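PDB 3HE3: UDP-galactopyranose mutase, which probably catalyses, with FAD as cofactor, the interconversion of UDP-galactopyranose and UDP-galactofuranose. Local coordinates for residues His109-Ser114 with Thr294-Asn299; Leu120-Asn125 with Asn207-Asp212; Arg275-Arg280 with Asp332-Val337. All coordinates share one frame; numbering follows the deposited sequence.

Contact 1 (His109-Ser114 with Thr294-Asn299). With UDP (uridine-5'-diphosphate), chain S.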
loop_
_atom_site.group_PDB
_atom_site.type_symbol
_atom_site.label_atom_id
_atom_site.label_comp_id
_atom_site.label_asym_id
_atom_site.label_seq_id
_atom_site.Cartn_x
_atom_site.Cartn_y
_atom_site.Cartn_z
ATOM N N HIS E 109 -10.968 21.221 -10.021
ATOM C CA HIS E 109 -12.083 20.843 -9.164
ATOM C C HIS E 109 -13.271 21.785 -9.331
ATOM O O HIS E 109 -13.097 22.982 -9.540
ATOM C CB HIS E 109 -11.614 20.841 -7.708
ATOM C CG HIS E 109 -12.522 20.107 -6.773
ATOM N ND1 HIS E 109 -12.865 18.782 -6.957
ATOM C CD2 HIS E 109 -13.138 20.499 -5.636
ATOM C CE1 HIS E 109 -13.662 18.396 -5.978
ATOM N NE2 HIS E 109 -13.843 19.420 -5.161
ATOM N N ARG E 110 -14.479 21.239 -9.239
ATOM C CA ARG E 110 -15.694 22.049 -9.305
ATOM C C ARG E 110 -16.737 21.562 -8.307
ATOM O O ARG E 110 -17.074 20.379 -8.272
ATOM C CB ARG E 110 -16.278 22.049 -10.716
ATOM C CG ARG E 110 -15.557 22.965 -11.683
ATOM C CD ARG E 110 -16.230 22.947 -13.037
ATOM N NE ARG E 110 -15.660 23.932 -13.950
ATOM C CZ ARG E 110 -14.510 23.773 -14.593
ATOM N NH1 ARG E 110 -13.796 22.670 -14.416
ATOM N NH2 ARG E 110 -14.069 24.723 -15.409
ATOM N N VAL E 111 -17.252 22.484 -7.503
ATOM C CA VAL E 111 -18.185 22.135 -6.442
ATOM C C VAL E 111 -19.561 22.768 -6.648
ATOM O O VAL E 111 -19.677 23.952 -6.959
ATOM C CB VAL E 111 -17.628 22.544 -5.067
ATOM C CG1 VAL E 111 -18.668 22.323 -3.980
ATOM C CG2 VAL E 111 -16.345 21.767 -4.766
ATOM N N LEU E 112 -20.603 21.958 -6.486
ATOM C CA LEU E 112 -21.977 22.441 -6.510
ATOM C C LEU E 112 -22.544 22.448 -5.095
ATOM O O LEU E 112 -22.240 21.568 -4.291
ATOM C CB LEU E 112 -22.839 21.554 -7.405
ATOM C CG LEU E 112 -23.120 22.006 -8.837
ATOM C CD1 LEU E 112 -22.243 23.177 -9.238
ATOM C CD2 LEU E 112 -22.898 20.830 -9.769
ATOM N N ALA E 113 -23.360 23.449 -4.792
ATOM C CA ALA E 113 -24.011 23.539 -3.492
ATOM C C ALA E 113 -25.508 23.320 -3.649
ATOM O O ALA E 113 -26.159 23.963 -4.479
ATOM C CB ALA E 113 -23.742 24.886 -2.855
ATOM N N SER E 114 -26.047 22.401 -2.853
ATOM C CA SER E 114 -27.476 22.123 -2.873
ATOM C C SER E 114 -28.220 23.203 -2.096
ATOM O O SER E 114 -28.195 23.237 -0.869
ATOM C CB SER E 114 -27.761 20.740 -2.290
ATOM O OG SER E 114 -29.108 20.362 -2.514
ATOM N N THR E 294 -17.700 17.134 -6.013
ATOM C CA THR E 294 -18.273 17.364 -4.689
ATOM C C THR E 294 -19.559 18.182 -4.718
ATOM O O THR E 294 -19.665 19.162 -5.458
ATOM C CB THR E 294 -17.277 18.088 -3.762
ATOM O OG1 THR E 294 -16.201 17.206 -3.435
ATOM C CG2 THR E 294 -17.960 18.531 -2.481
ATOM N N VAL E 295 -20.526 17.769 -3.902
ATOM C CA VAL E 295 -21.732 18.551 -3.675
ATOM C C VAL E 295 -21.827 18.938 -2.200
ATOM O O VAL E 295 -21.804 18.073 -1.321
ATOM C CB VAL E 295 -22.994 17.774 -4.072
ATOM C CG1 VAL E 295 -24.237 18.563 -3.692
ATOM C CG2 VAL E 295 -22.982 17.476 -5.553
ATOM N N ASN E 296 -21.926 20.238 -1.936
ATOM C CA ASN E 296 -22.052 20.752 -0.575
ATOM C C ASN E 296 -23.501 20.802 -0.110
ATOM O O ASN E 296 -24.407 21.068 -0.899
ATOM C CB ASN E 296 -21.447 22.153 -0.475
ATOM C CG ASN E 296 -19.937 22.136 -0.434
ATOM O OD1 ASN E 296 -19.312 21.074 -0.454
ATOM N ND2 ASN E 296 -19.338 23.319 -0.371
ATOM N N TYR E 297 -23.715 20.562 1.180
ATOM C CA TYR E 297 -25.057 20.642 1.748
ATOM C C TYR E 297 -25.121 21.650 2.887
ATOM O O TYR E 297 -25.000 21.290 4.054
ATOM C CB TYR E 297 -25.539 19.257 2.191
ATOM C CG TYR E 297 -25.820 18.342 1.018
ATOM C CD1 TYR E 297 -24.908 17.365 0.637
ATOM C CD2 TYR E 297 -26.981 18.481 0.270
ATOM C CE1 TYR E 297 -25.155 16.541 -0.444
ATOM C CE2 TYR E 297 -27.236 17.666 -0.810
ATOM C CZ TYR E 297 -26.321 16.698 -1.167
ATOM O OH TYR E 297 -26.576 15.881 -2.251
ATOM N N PRO E 298 -25.307 22.929 2.538
ATOM C CA PRO E 298 -25.347 24.030 3.505
ATOM C C PRO E 298 -26.555 23.959 4.433
ATOM O O PRO E 298 -26.443 24.318 5.603
ATOM C CB PRO E 298 -25.467 25.277 2.617
ATOM C CG PRO E 298 -25.068 24.836 1.244
ATOM C CD PRO E 298 -25.476 23.403 1.155
ATOM N N ASN E 299 -27.688 23.492 3.917
ATOM C CA ASN E 299 -28.957 23.623 4.626
ATOM C C ASN E 299 -29.681 22.318 4.950
ATOM O O ASN E 299 -30.706 22.324 5.631
ATOM C CB ASN E 299 -29.893 24.526 3.827
ATOM C CG ASN E 299 -29.296 25.885 3.559
ATOM O OD1 ASN E 299 -28.569 26.430 4.390
ATOM N ND2 ASN E 299 -29.599 26.446 2.394
HETATM N N1 UDP S . -18.061 27.426 3.598
HETATM C C2 UDP S . -19.427 27.632 3.632
HETATM N N3 UDP S . -20.228 27.165 2.610
HETATM C C4 UDP S . -19.669 26.487 1.546
HETATM C C5 UDP S . -18.292 26.282 1.515
HETATM C C6 UDP S . -17.488 26.836 2.506
HETATM O O2 UDP S . -19.938 28.234 4.576
HETATM O O4 UDP S . -20.388 26.069 0.634
HETATM C "C1'" UDP S . -17.225 27.934 4.701
HETATM C "C2'" UDP S . -17.172 26.888 5.798
HETATM O "O2'" UDP S . -17.221 27.517 7.057
HETATM C "C3'" UDP S . -15.827 26.225 5.594
HETATM C "C4'" UDP S . -14.991 27.341 4.997
HETATM O "O4'" UDP S . -15.896 28.136 4.255
HETATM O "O3'" UDP S . -15.296 25.772 6.815
HETATM C "C5'" UDP S . -13.860 26.829 4.114
HETATM O "O5'" UDP S . -14.331 25.844 3.224
HETATM P PA UDP S . -13.268 24.892 2.482
HETATM O O1A UDP S . -12.283 25.727 1.753
HETATM O O2A UDP S . -13.939 23.945 1.561
HETATM O O3A UDP S . -12.510 24.150 3.692
HETATM P PB UDP S . -12.281 22.558 3.741
HETATM O O1B UDP S . -13.402 21.917 4.459
HETATM O O2B UDP S . -11.000 22.270 4.425
HETATM O O3B UDP S . -12.229 22.031 2.361
HETATM O O HOH W 1 -28.283 22.124 1.610
#
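The carbonyl oxygen of Leu112 receives the shortest polar bond between the two strands, from Asn296 N at 2.7 Å, and Val295 CA adds a C-H...O contact to the same oxygen at 3.1 Å. Two further backbone bonds flank it: Leu112 N gives to Thr294 O at 3.1 Å, and Ser114 N to Asn296 O at 2.9 Å with a nearly straight N-H (173°). The bonds thus alternate between Leu112 and Ser114 on one strand and the residues on either side of Val295 on the other, the pattern of parallel pairing, with the strand axes 31° apart. Strands 111-115 and 294-296 are neighbours inside the mixed sheet of this flavoprotein, between strands 118-122 and 305-308, and the face bearing Val111, Ala113, Thr294 and Asn296 looks into the nucleotide pocket. There Val111 CG1 lies 3.8 Å from CG of the Asn296 amide, the two side chains meeting at about a right angle. With CG anti to the carbonyl carbon (chi1 -77°), the Asn296 amide is carried off the sheet face toward the nucleotide, where ND2 donates to uracil O4 at 3.1 Å. An alanine here would remove the amide and would probably leave uracil O4 without this donor and Val111 CG1 without its flat neighbour. Nearer the flavin, Thr294 OG1 sits at the edge of the His109 ring, in its plane, while Tyr107 binds His109 ND1 and Ser307 binds Thr294 OG1. At the far end Ser114 CB packs against Tyr297 CE2 at 3.5 Å, and a water links Ser114 O to Asn299 N.

Contact 2 (Leu120-Asn125 with Asn207-Asp212). With UDP (uridine-5'-diphosphate), chain S.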
loop_
_atom_site.group_PDB
_atom_site.type_symbol
_atom_site.label_atom_id
_atom_site.label_comp_id
_atom_site.label_asym_id
_atom_site.label_seq_id
_atom_site.Cartn_x
_atom_site.Cartn_y
_atom_site.Cartn_z
ATOM N N LEU E 120 -26.154 24.835 -7.276
ATOM C CA LEU E 120 -25.580 26.085 -7.763
ATOM C C LEU E 120 -24.071 26.128 -7.559
ATOM O O LEU E 120 -23.539 25.468 -6.670
ATOM C CB LEU E 120 -26.226 27.288 -7.075
ATOM C CG LEU E 120 -27.684 27.660 -7.371
ATOM C CD1 LEU E 120 -28.135 27.144 -8.731
ATOM C CD2 LEU E 120 -28.610 27.189 -6.261
ATOM N N PRO E 121 -23.371 26.914 -8.385
ATOM C CA PRO E 121 -21.924 27.052 -8.208
ATOM C C PRO E 121 -21.566 27.698 -6.873
ATOM O O PRO E 121 -22.227 28.643 -6.424
ATOM C CB PRO E 121 -21.514 27.971 -9.362
ATOM C CG PRO E 121 -22.579 27.795 -10.379
ATOM C CD PRO E 121 -23.843 27.586 -9.604
ATOM N N ILE E 122 -20.531 27.158 -6.240
ATOM C CA ILE E 122 -19.908 27.761 -5.073
ATOM C C ILE E 122 -18.413 27.633 -5.337
ATOM O O ILE E 122 -17.943 26.559 -5.699
ATOM C CB ILE E 122 -20.319 27.040 -3.764
ATOM C CG1 ILE E 122 -19.776 27.769 -2.532
ATOM C CG2 ILE E 122 -19.879 25.577 -3.774
ATOM C CD1 ILE E 122 -20.755 28.757 -1.925
ATOM N N PRO E 123 -17.652 28.730 -5.199
ATOM C CA PRO E 123 -18.007 30.075 -4.727
ATOM C C PRO E 123 -19.136 30.726 -5.522
ATOM O O PRO E 123 -19.311 30.449 -6.706
ATOM C CB PRO E 123 -16.715 30.868 -4.942
ATOM C CG PRO E 123 -15.637 29.846 -4.968
ATOM C CD PRO E 123 -16.250 28.664 -5.640
ATOM N N ILE E 124 -19.891 31.589 -4.855
ATOM C CA ILE E 124 -20.954 32.345 -5.492
ATOM C C ILE E 124 -20.399 33.141 -6.665
ATOM O O ILE E 124 -19.369 33.798 -6.541
ATOM C CB ILE E 124 -21.614 33.310 -4.483
ATOM C CG1 ILE E 124 -22.225 32.526 -3.314
ATOM C CG2 ILE E 124 -22.668 34.175 -5.168
ATOM C CD1 ILE E 124 -22.671 33.395 -2.160
ATOM N N ASN E 125 -21.075 33.071 -7.807
ATOM C CA ASN E 125 -20.697 33.871 -8.969
ATOM C C ASN E 125 -21.918 34.405 -9.712
ATOM O O ASN E 125 -23.044 34.272 -9.233
ATOM C CB ASN E 125 -19.780 33.082 -9.914
ATOM C CG ASN E 125 -20.480 31.902 -10.567
ATOM O OD1 ASN E 125 -21.580 32.034 -11.098
ATOM N ND2 ASN E 125 -19.834 30.743 -10.542
ATOM N N ASN E 207 -16.341 28.921 -12.435
ATOM C CA ASN E 207 -16.967 27.946 -11.544
ATOM C C ASN E 207 -15.996 26.951 -10.913
ATOM O O ASN E 207 -16.426 25.993 -10.269
ATOM C CB ASN E 207 -18.103 27.191 -12.251
ATOM C CG ASN E 207 -17.622 26.404 -13.455
ATOM O OD1 ASN E 207 -16.507 26.605 -13.937
ATOM N ND2 ASN E 207 -18.462 25.506 -13.950
ATOM N N ARG E 208 -14.695 27.162 -11.098
ATOM C CA ARG E 208 -13.708 26.328 -10.413
ATOM C C ARG E 208 -13.631 26.739 -8.951
ATOM O O ARG E 208 -13.777 27.913 -8.623
ATOM C CB ARG E 208 -12.317 26.436 -11.049
ATOM C CG ARG E 208 -12.268 26.309 -12.558
ATOM C CD ARG E 208 -11.715 27.580 -13.168
ATOM N NE ARG E 208 -10.256 27.588 -13.236
ATOM C CZ ARG E 208 -9.516 28.691 -13.314
ATOM N NH1 ARG E 208 -10.093 29.885 -13.312
ATOM N NH2 ARG E 208 -8.195 28.602 -13.379
ATOM N N TYR E 209 -13.402 25.774 -8.070
ATOM C CA TYR E 209 -13.272 26.069 -6.650
ATOM C C TYR E 209 -11.935 26.762 -6.378
ATOM O O TYR E 209 -11.778 27.460 -5.377
ATOM C CB TYR E 209 -13.407 24.785 -5.830
ATOM C CG TYR E 209 -13.912 24.988 -4.416
ATOM C CD1 TYR E 209 -15.191 25.477 -4.173
ATOM C CD2 TYR E 209 -13.120 24.661 -3.323
ATOM C CE1 TYR E 209 -15.659 25.655 -2.877
ATOM C CE2 TYR E 209 -13.576 24.832 -2.028
ATOM C CZ TYR E 209 -14.845 25.328 -1.809
ATOM O OH TYR E 209 -15.294 25.496 -0.517
ATOM N N PHE E 210 -10.977 26.564 -7.281
ATOM C CA PHE E 210 -9.681 27.238 -7.206
ATOM C C PHE E 210 -9.357 27.946 -8.521
ATOM O O PHE E 210 -9.662 27.437 -9.601
ATOM C CB PHE E 210 -8.563 26.237 -6.892
ATOM C CG PHE E 210 -8.895 25.279 -5.788
ATOM C CD1 PHE E 210 -9.188 23.952 -6.071
ATOM C CD2 PHE E 210 -8.925 25.699 -4.464
ATOM C CE1 PHE E 210 -9.503 23.057 -5.056
ATOM C CE2 PHE E 210 -9.239 24.806 -3.441
ATOM C CZ PHE E 210 -9.528 23.484 -3.740
ATOM N N ALA E 211 -8.742 29.121 -8.430
ATOM C CA ALA E 211 -8.230 29.803 -9.616
ATOM C C ALA E 211 -6.706 29.813 -9.590
ATOM O O ALA E 211 -6.071 30.700 -10.157
ATOM C CB ALA E 211 -8.780 31.226 -9.719
ATOM N N ASP E 212 -6.129 28.816 -8.926
ATOM C CA ASP E 212 -4.683 28.678 -8.847
ATOM C C ASP E 212 -4.095 28.398 -10.223
ATOM O O ASP E 212 -4.801 27.987 -11.139
ATOM C CB ASP E 212 -4.299 27.554 -7.884
ATOM C CG ASP E 212 -4.732 27.830 -6.458
ATOM O OD1 ASP E 212 -4.065 27.331 -5.525
ATOM O OD2 ASP E 212 -5.737 28.550 -6.267
HETATM N N1 UDP S . -18.061 27.426 3.598
HETATM C C2 UDP S . -19.427 27.632 3.632
HETATM N N3 UDP S . -20.228 27.165 2.610
HETATM C C4 UDP S . -19.669 26.487 1.546
HETATM C C5 UDP S . -18.292 26.282 1.515
HETATM C C6 UDP S . -17.488 26.836 2.506
HETATM O O2 UDP S . -19.938 28.234 4.576
HETATM O O4 UDP S . -20.388 26.069 0.634
HETATM C "C1'" UDP S . -17.225 27.934 4.701
HETATM C "C2'" UDP S . -17.172 26.888 5.798
HETATM O "O2'" UDP S . -17.221 27.517 7.057
HETATM C "C3'" UDP S . -15.827 26.225 5.594
HETATM C "C4'" UDP S . -14.991 27.341 4.997
HETATM O "O4'" UDP S . -15.896 28.136 4.255
HETATM O "O3'" UDP S . -15.296 25.772 6.815
HETATM C "C5'" UDP S . -13.860 26.829 4.114
HETATM O "O5'" UDP S . -14.331 25.844 3.224
HETATM P PA UDP S . -13.268 24.892 2.482
HETATM O O1A UDP S . -12.283 25.727 1.753
HETATM O O2A UDP S . -13.939 23.945 1.561
HETATM O O3A UDP S . -12.510 24.150 3.692
HETATM P PB UDP S . -12.281 22.558 3.741
HETATM O O1B UDP S . -13.402 21.917 4.459
HETATM O O2B UDP S . -11.000 22.270 4.425
HETATM O O3B UDP S . -12.229 22.031 2.361
HETATM O O HOH W 2 -16.631 25.198 -7.852
#
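Asn207 meets the other segment at Asn125, whose ND2 comes to 4.1 Å from Asn207 CA, a loose van der Waals approach; Asn207 OD1 is turned to a different partner, Arg110. The Asn207 carbonyl is tied in more closely: Asn207 O and Ile122 O both lie within bonding distance of one water, at 2.6 Å and 2.9 Å, so solvent joins the backbones of loop and strand. Arg208 follows with its CB directed away from strand 118-122 and its guanidinium paired with Asp206, and its carbonyl oxygen stands 3.9 Å from Pro123 CD. Most of the side-chain packing falls to Tyr209. Here the edge strand of the mixed sheet, 118-122, runs out into the cis peptide between Ile122 and Pro123, and the loop before strand 214-218 passes beside that cis proline at the wall of the UDP site. With CG anti to the backbone N (chi1 -154°), the Tyr209 ring comes in beside Ile122 and Pro123, although the residue's CB does not point there. Ile122 O lies at the ring's edge and in its plane, 3.3 Å from Tyr209 CD1; Pro123 CD touches the same CD1 obliquely at 3.7 Å, and Ile122 CG2 packs near Tyr209 CE1. Held on this flank, the phenol carries its OH to the alpha phosphate, where it donates to UDP O2A at 2.9 Å. Ile122 also reaches the nucleotide, its CG1 3.6 Å from uracil O4. Phe210 turns away from the strand, the centre of its ring lying over Tyr209 CB, and stacks on His88.

Contact 3 (Arg275-Arg280 with Asp332-Val337). With UDP (uridine-5'-diphosphate), chain S.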
loop_
_atom_site.group_PDB
_atom_site.type_symbol
_atom_site.label_atom_id
_atom_site.label_comp_id
_atom_site.label_asym_id
_atom_site.label_seq_id
_atom_site.Cartn_x
_atom_site.Cartn_y
_atom_site.Cartn_z
ATOM N N ARG E 275 -10.966 20.655 15.390
ATOM C CA ARG E 275 -12.209 20.067 14.899
ATOM C C ARG E 275 -11.916 18.771 14.143
ATOM O O ARG E 275 -10.921 18.676 13.416
ATOM C CB ARG E 275 -12.949 21.052 13.998
ATOM C CG ARG E 275 -14.366 20.635 13.641
ATOM C CD ARG E 275 -15.267 20.575 14.866
ATOM N NE ARG E 275 -16.680 20.546 14.487
ATOM C CZ ARG E 275 -17.686 20.369 15.338
ATOM N NH1 ARG E 275 -17.446 20.197 16.632
ATOM N NH2 ARG E 275 -18.935 20.362 14.895
ATOM N N SER E 276 -12.781 17.775 14.321
ATOM C CA SER E 276 -12.570 16.454 13.730
ATOM C C SER E 276 -13.665 16.076 12.736
ATOM O O SER E 276 -14.596 16.842 12.497
ATOM C CB SER E 276 -12.461 15.391 14.823
ATOM O OG SER E 276 -12.134 14.129 14.270
ATOM N N LEU E 277 -13.546 14.882 12.166
ATOM C CA LEU E 277 -14.460 14.427 11.125
ATOM C C LEU E 277 -14.685 12.925 11.157
ATOM O O LEU E 277 -13.805 12.160 11.541
ATOM C CB LEU E 277 -13.903 14.787 9.751
ATOM C CG LEU E 277 -14.017 16.242 9.333
ATOM C CD1 LEU E 277 -13.166 16.484 8.099
ATOM C CD2 LEU E 277 -15.475 16.588 9.077
ATOM N N GLU E 278 -15.874 12.510 10.736
ATOM C CA GLU E 278 -16.145 11.105 10.453
ATOM C C GLU E 278 -16.485 10.935 8.971
ATOM O O GLU E 278 -17.207 11.747 8.391
ATOM C CB GLU E 278 -17.279 10.568 11.325
ATOM C CG GLU E 278 -18.074 9.473 10.638
ATOM C CD GLU E 278 -18.811 8.569 11.607
ATOM O OE1 GLU E 278 -19.036 8.983 12.766
ATOM O OE2 GLU E 278 -19.163 7.438 11.202
ATOM N N PHE E 279 -15.952 9.884 8.361
ATOM C CA PHE E 279 -16.173 9.634 6.942
ATOM C C PHE E 279 -16.979 8.355 6.730
ATOM O O PHE E 279 -16.701 7.325 7.347
ATOM C CB PHE E 279 -14.836 9.526 6.208
ATOM C CG PHE E 279 -13.865 10.623 6.545
ATOM C CD1 PHE E 279 -12.881 10.424 7.500
ATOM C CD2 PHE E 279 -13.931 11.852 5.905
ATOM C CE1 PHE E 279 -11.982 11.432 7.813
ATOM C CE2 PHE E 279 -13.036 12.862 6.213
ATOM C CZ PHE E 279 -12.061 12.653 7.168
ATOM N N ARG E 280 -17.986 8.424 5.867
ATOM C CA ARG E 280 -18.728 7.228 5.502
ATOM C C ARG E 280 -18.625 6.949 4.007
ATOM O O ARG E 280 -19.214 7.644 3.180
ATOM C CB ARG E 280 -20.179 7.297 5.989
ATOM C CG ARG E 280 -20.258 7.274 7.514
ATOM C CD ARG E 280 -21.676 7.183 8.061
ATOM N NE ARG E 280 -21.772 7.853 9.359
ATOM C CZ ARG E 280 -22.681 7.580 10.292
ATOM N NH1 ARG E 280 -23.584 6.630 10.092
ATOM N NH2 ARG E 280 -22.676 8.255 11.435
ATOM N N ASP E 332 -9.619 12.113 15.777
ATOM C CA ASP E 332 -8.361 12.584 15.209
ATOM C C ASP E 332 -8.515 14.038 14.788
ATOM O O ASP E 332 -9.501 14.395 14.142
ATOM C CB ASP E 332 -7.955 11.743 13.997
ATOM C CG ASP E 332 -7.621 10.308 14.360
ATOM O OD1 ASP E 332 -7.472 10.012 15.564
ATOM O OD2 ASP E 332 -7.503 9.475 13.434
ATOM N N PRO E 333 -7.544 14.886 15.169
ATOM C CA PRO E 333 -7.580 16.315 14.835
ATOM C C PRO E 333 -7.357 16.559 13.346
ATOM O O PRO E 333 -6.366 16.082 12.794
ATOM C CB PRO E 333 -6.405 16.882 15.642
ATOM C CG PRO E 333 -5.494 15.705 15.827
ATOM C CD PRO E 333 -6.441 14.583 16.093
ATOM N N TYR E 334 -8.265 17.297 12.710
ATOM C CA TYR E 334 -8.110 17.633 11.300
ATOM C C TYR E 334 -8.048 19.137 11.062
ATOM O O TYR E 334 -7.274 19.603 10.227
ATOM C CB TYR E 334 -9.232 17.013 10.468
ATOM C CG TYR E 334 -9.179 15.510 10.440
ATOM C CD1 TYR E 334 -10.239 14.749 10.911
ATOM C CD2 TYR E 334 -8.057 14.850 9.962
ATOM C CE1 TYR E 334 -10.187 13.368 10.894
ATOM C CE2 TYR E 334 -7.995 13.472 9.941
ATOM C CZ TYR E 334 -9.062 12.736 10.407
ATOM O OH TYR E 334 -8.999 11.364 10.386
ATOM N N TYR E 335 -8.861 19.895 11.792
ATOM C CA TYR E 335 -8.896 21.343 11.621
ATOM C C TYR E 335 -8.486 22.083 12.883
ATOM O O TYR E 335 -9.029 21.831 13.957
ATOM C CB TYR E 335 -10.302 21.810 11.236
ATOM C CG TYR E 335 -10.804 21.315 9.902
ATOM C CD1 TYR E 335 -11.465 20.100 9.796
ATOM C CD2 TYR E 335 -10.640 22.073 8.749
ATOM C CE1 TYR E 335 -11.936 19.649 8.584
ATOM C CE2 TYR E 335 -11.108 21.630 7.531
ATOM C CZ TYR E 335 -11.755 20.416 7.455
ATOM O OH TYR E 335 -12.225 19.966 6.241
ATOM N N PRO E 336 -7.530 23.014 12.760
ATOM C CA PRO E 336 -7.369 23.967 13.857
ATOM C C PRO E 336 -8.634 24.816 13.906
ATOM O O PRO E 336 -9.276 24.983 12.870
ATOM C CB PRO E 336 -6.174 24.818 13.414
ATOM C CG PRO E 336 -5.484 24.014 12.361
ATOM C CD PRO E 336 -6.558 23.234 11.678
ATOM N N VAL E 337 -8.998 25.327 15.078
ATOM C CA VAL E 337 -10.210 26.134 15.214
ATOM C C VAL E 337 -9.869 27.611 15.372
ATOM O O VAL E 337 -9.694 28.098 16.490
ATOM C CB VAL E 337 -11.062 25.670 16.405
ATOM C CG1 VAL E 337 -12.391 26.410 16.426
ATOM C CG2 VAL E 337 -11.272 24.163 16.343
HETATM N N1 UDP S . -18.061 27.426 3.598
HETATM C C2 UDP S . -19.427 27.632 3.632
HETATM N N3 UDP S . -20.228 27.165 2.610
HETATM C C4 UDP S . -19.669 26.487 1.546
HETATM C C5 UDP S . -18.292 26.282 1.515
HETATM C C6 UDP S . -17.488 26.836 2.506
HETATM O O2 UDP S . -19.938 28.234 4.576
HETATM O O4 UDP S . -20.388 26.069 0.634
HETATM C "C1'" UDP S . -17.225 27.934 4.701
HETATM C "C2'" UDP S . -17.172 26.888 5.798
HETATM O "O2'" UDP S . -17.221 27.517 7.057
HETATM C "C3'" UDP S . -15.827 26.225 5.594
HETATM C "C4'" UDP S . -14.991 27.341 4.997
HETATM O "O4'" UDP S . -15.896 28.136 4.255
HETATM O "O3'" UDP S . -15.296 25.772 6.815
HETATM C "C5'" UDP S . -13.860 26.829 4.114
HETATM O "O5'" UDP S . -14.331 25.844 3.224
HETATM P PA UDP S . -13.268 24.892 2.482
HETATM O O1A UDP S . -12.283 25.727 1.753
HETATM O O2A UDP S . -13.939 23.945 1.561
HETATM O O3A UDP S . -12.510 24.150 3.692
HETATM P PB UDP S . -12.281 22.558 3.741
HETATM O O1B UDP S . -13.402 21.917 4.459
HETATM O O2B UDP S . -11.000 22.270 4.425
HETATM O O3B UDP S . -12.229 22.031 2.361
#
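Arg275 O takes two backbone bonds, from Tyr335 N at 2.9 Å in the carbonyl plane and from Tyr334 N at 3.1 Å, tilted 26° out of it, while Arg275 N gives to Tyr335 O. Because two residues face one, the strand 320-336 swells here, and the neighbouring tyrosines send their rings to different places along strand 274-284. Leu277 is the bump between them: its CB rests on Tyr334 CD1, and its CD1 presses in plane on the edge of the other ring, 3.4 Å from Tyr335 CE1. Further on, Phe279 turns its edge to the face of Tyr334 in an offset edge-to-face pair, centroids 5.8 Å apart and planes at 66°. At the Arg275 end, Val337 CG2 fits against Arg275 N at 3.6 Å, and Arg275 CB lies 3.9 Å from Tyr335 CB; the bent arginine chain then leads off to Gln183 O. Ser276 OG, placed anti to its own N by chi1 (-175°), donates to Asp332 O at 2.6 Å and pins the loop before the bulge. Trp184 and Tyr370 meet the Tyr335 ring with their planes steeply turned against it, and its OH lies 2.9 Å from UDP O1B, a weak bond at best. Leu277, Tyr334 and Tyr335 also touch the FAD, so this classic beta bulge in an antiparallel pair lines the site between the FAD and the UDP diphosphate.

Overall arrangement
All three contacts reach the same mixed sheet and the same UDP, which they meet at different points: contact 1 at the uracil, contact 2 at the uracil and alpha phosphate, contact 3 at the beta phosphate, with residues that also touch the FAD. Contacts 1 and 2, centres 10 Å apart, touch directly: Ala113 N lies 2.8 Å from Leu120 O, Arg110 NE 2.8 Å from Asn207 OD1, and Val111 CG1 packs on Ile122 CG2. Contact 2 is nested in the chain loop that contact 1 closes. Contact 3 stands apart, its nearest atoms about 10 Å from contact 1 and about 9 Å from contact 2; the shared sheet and the UDP connect them.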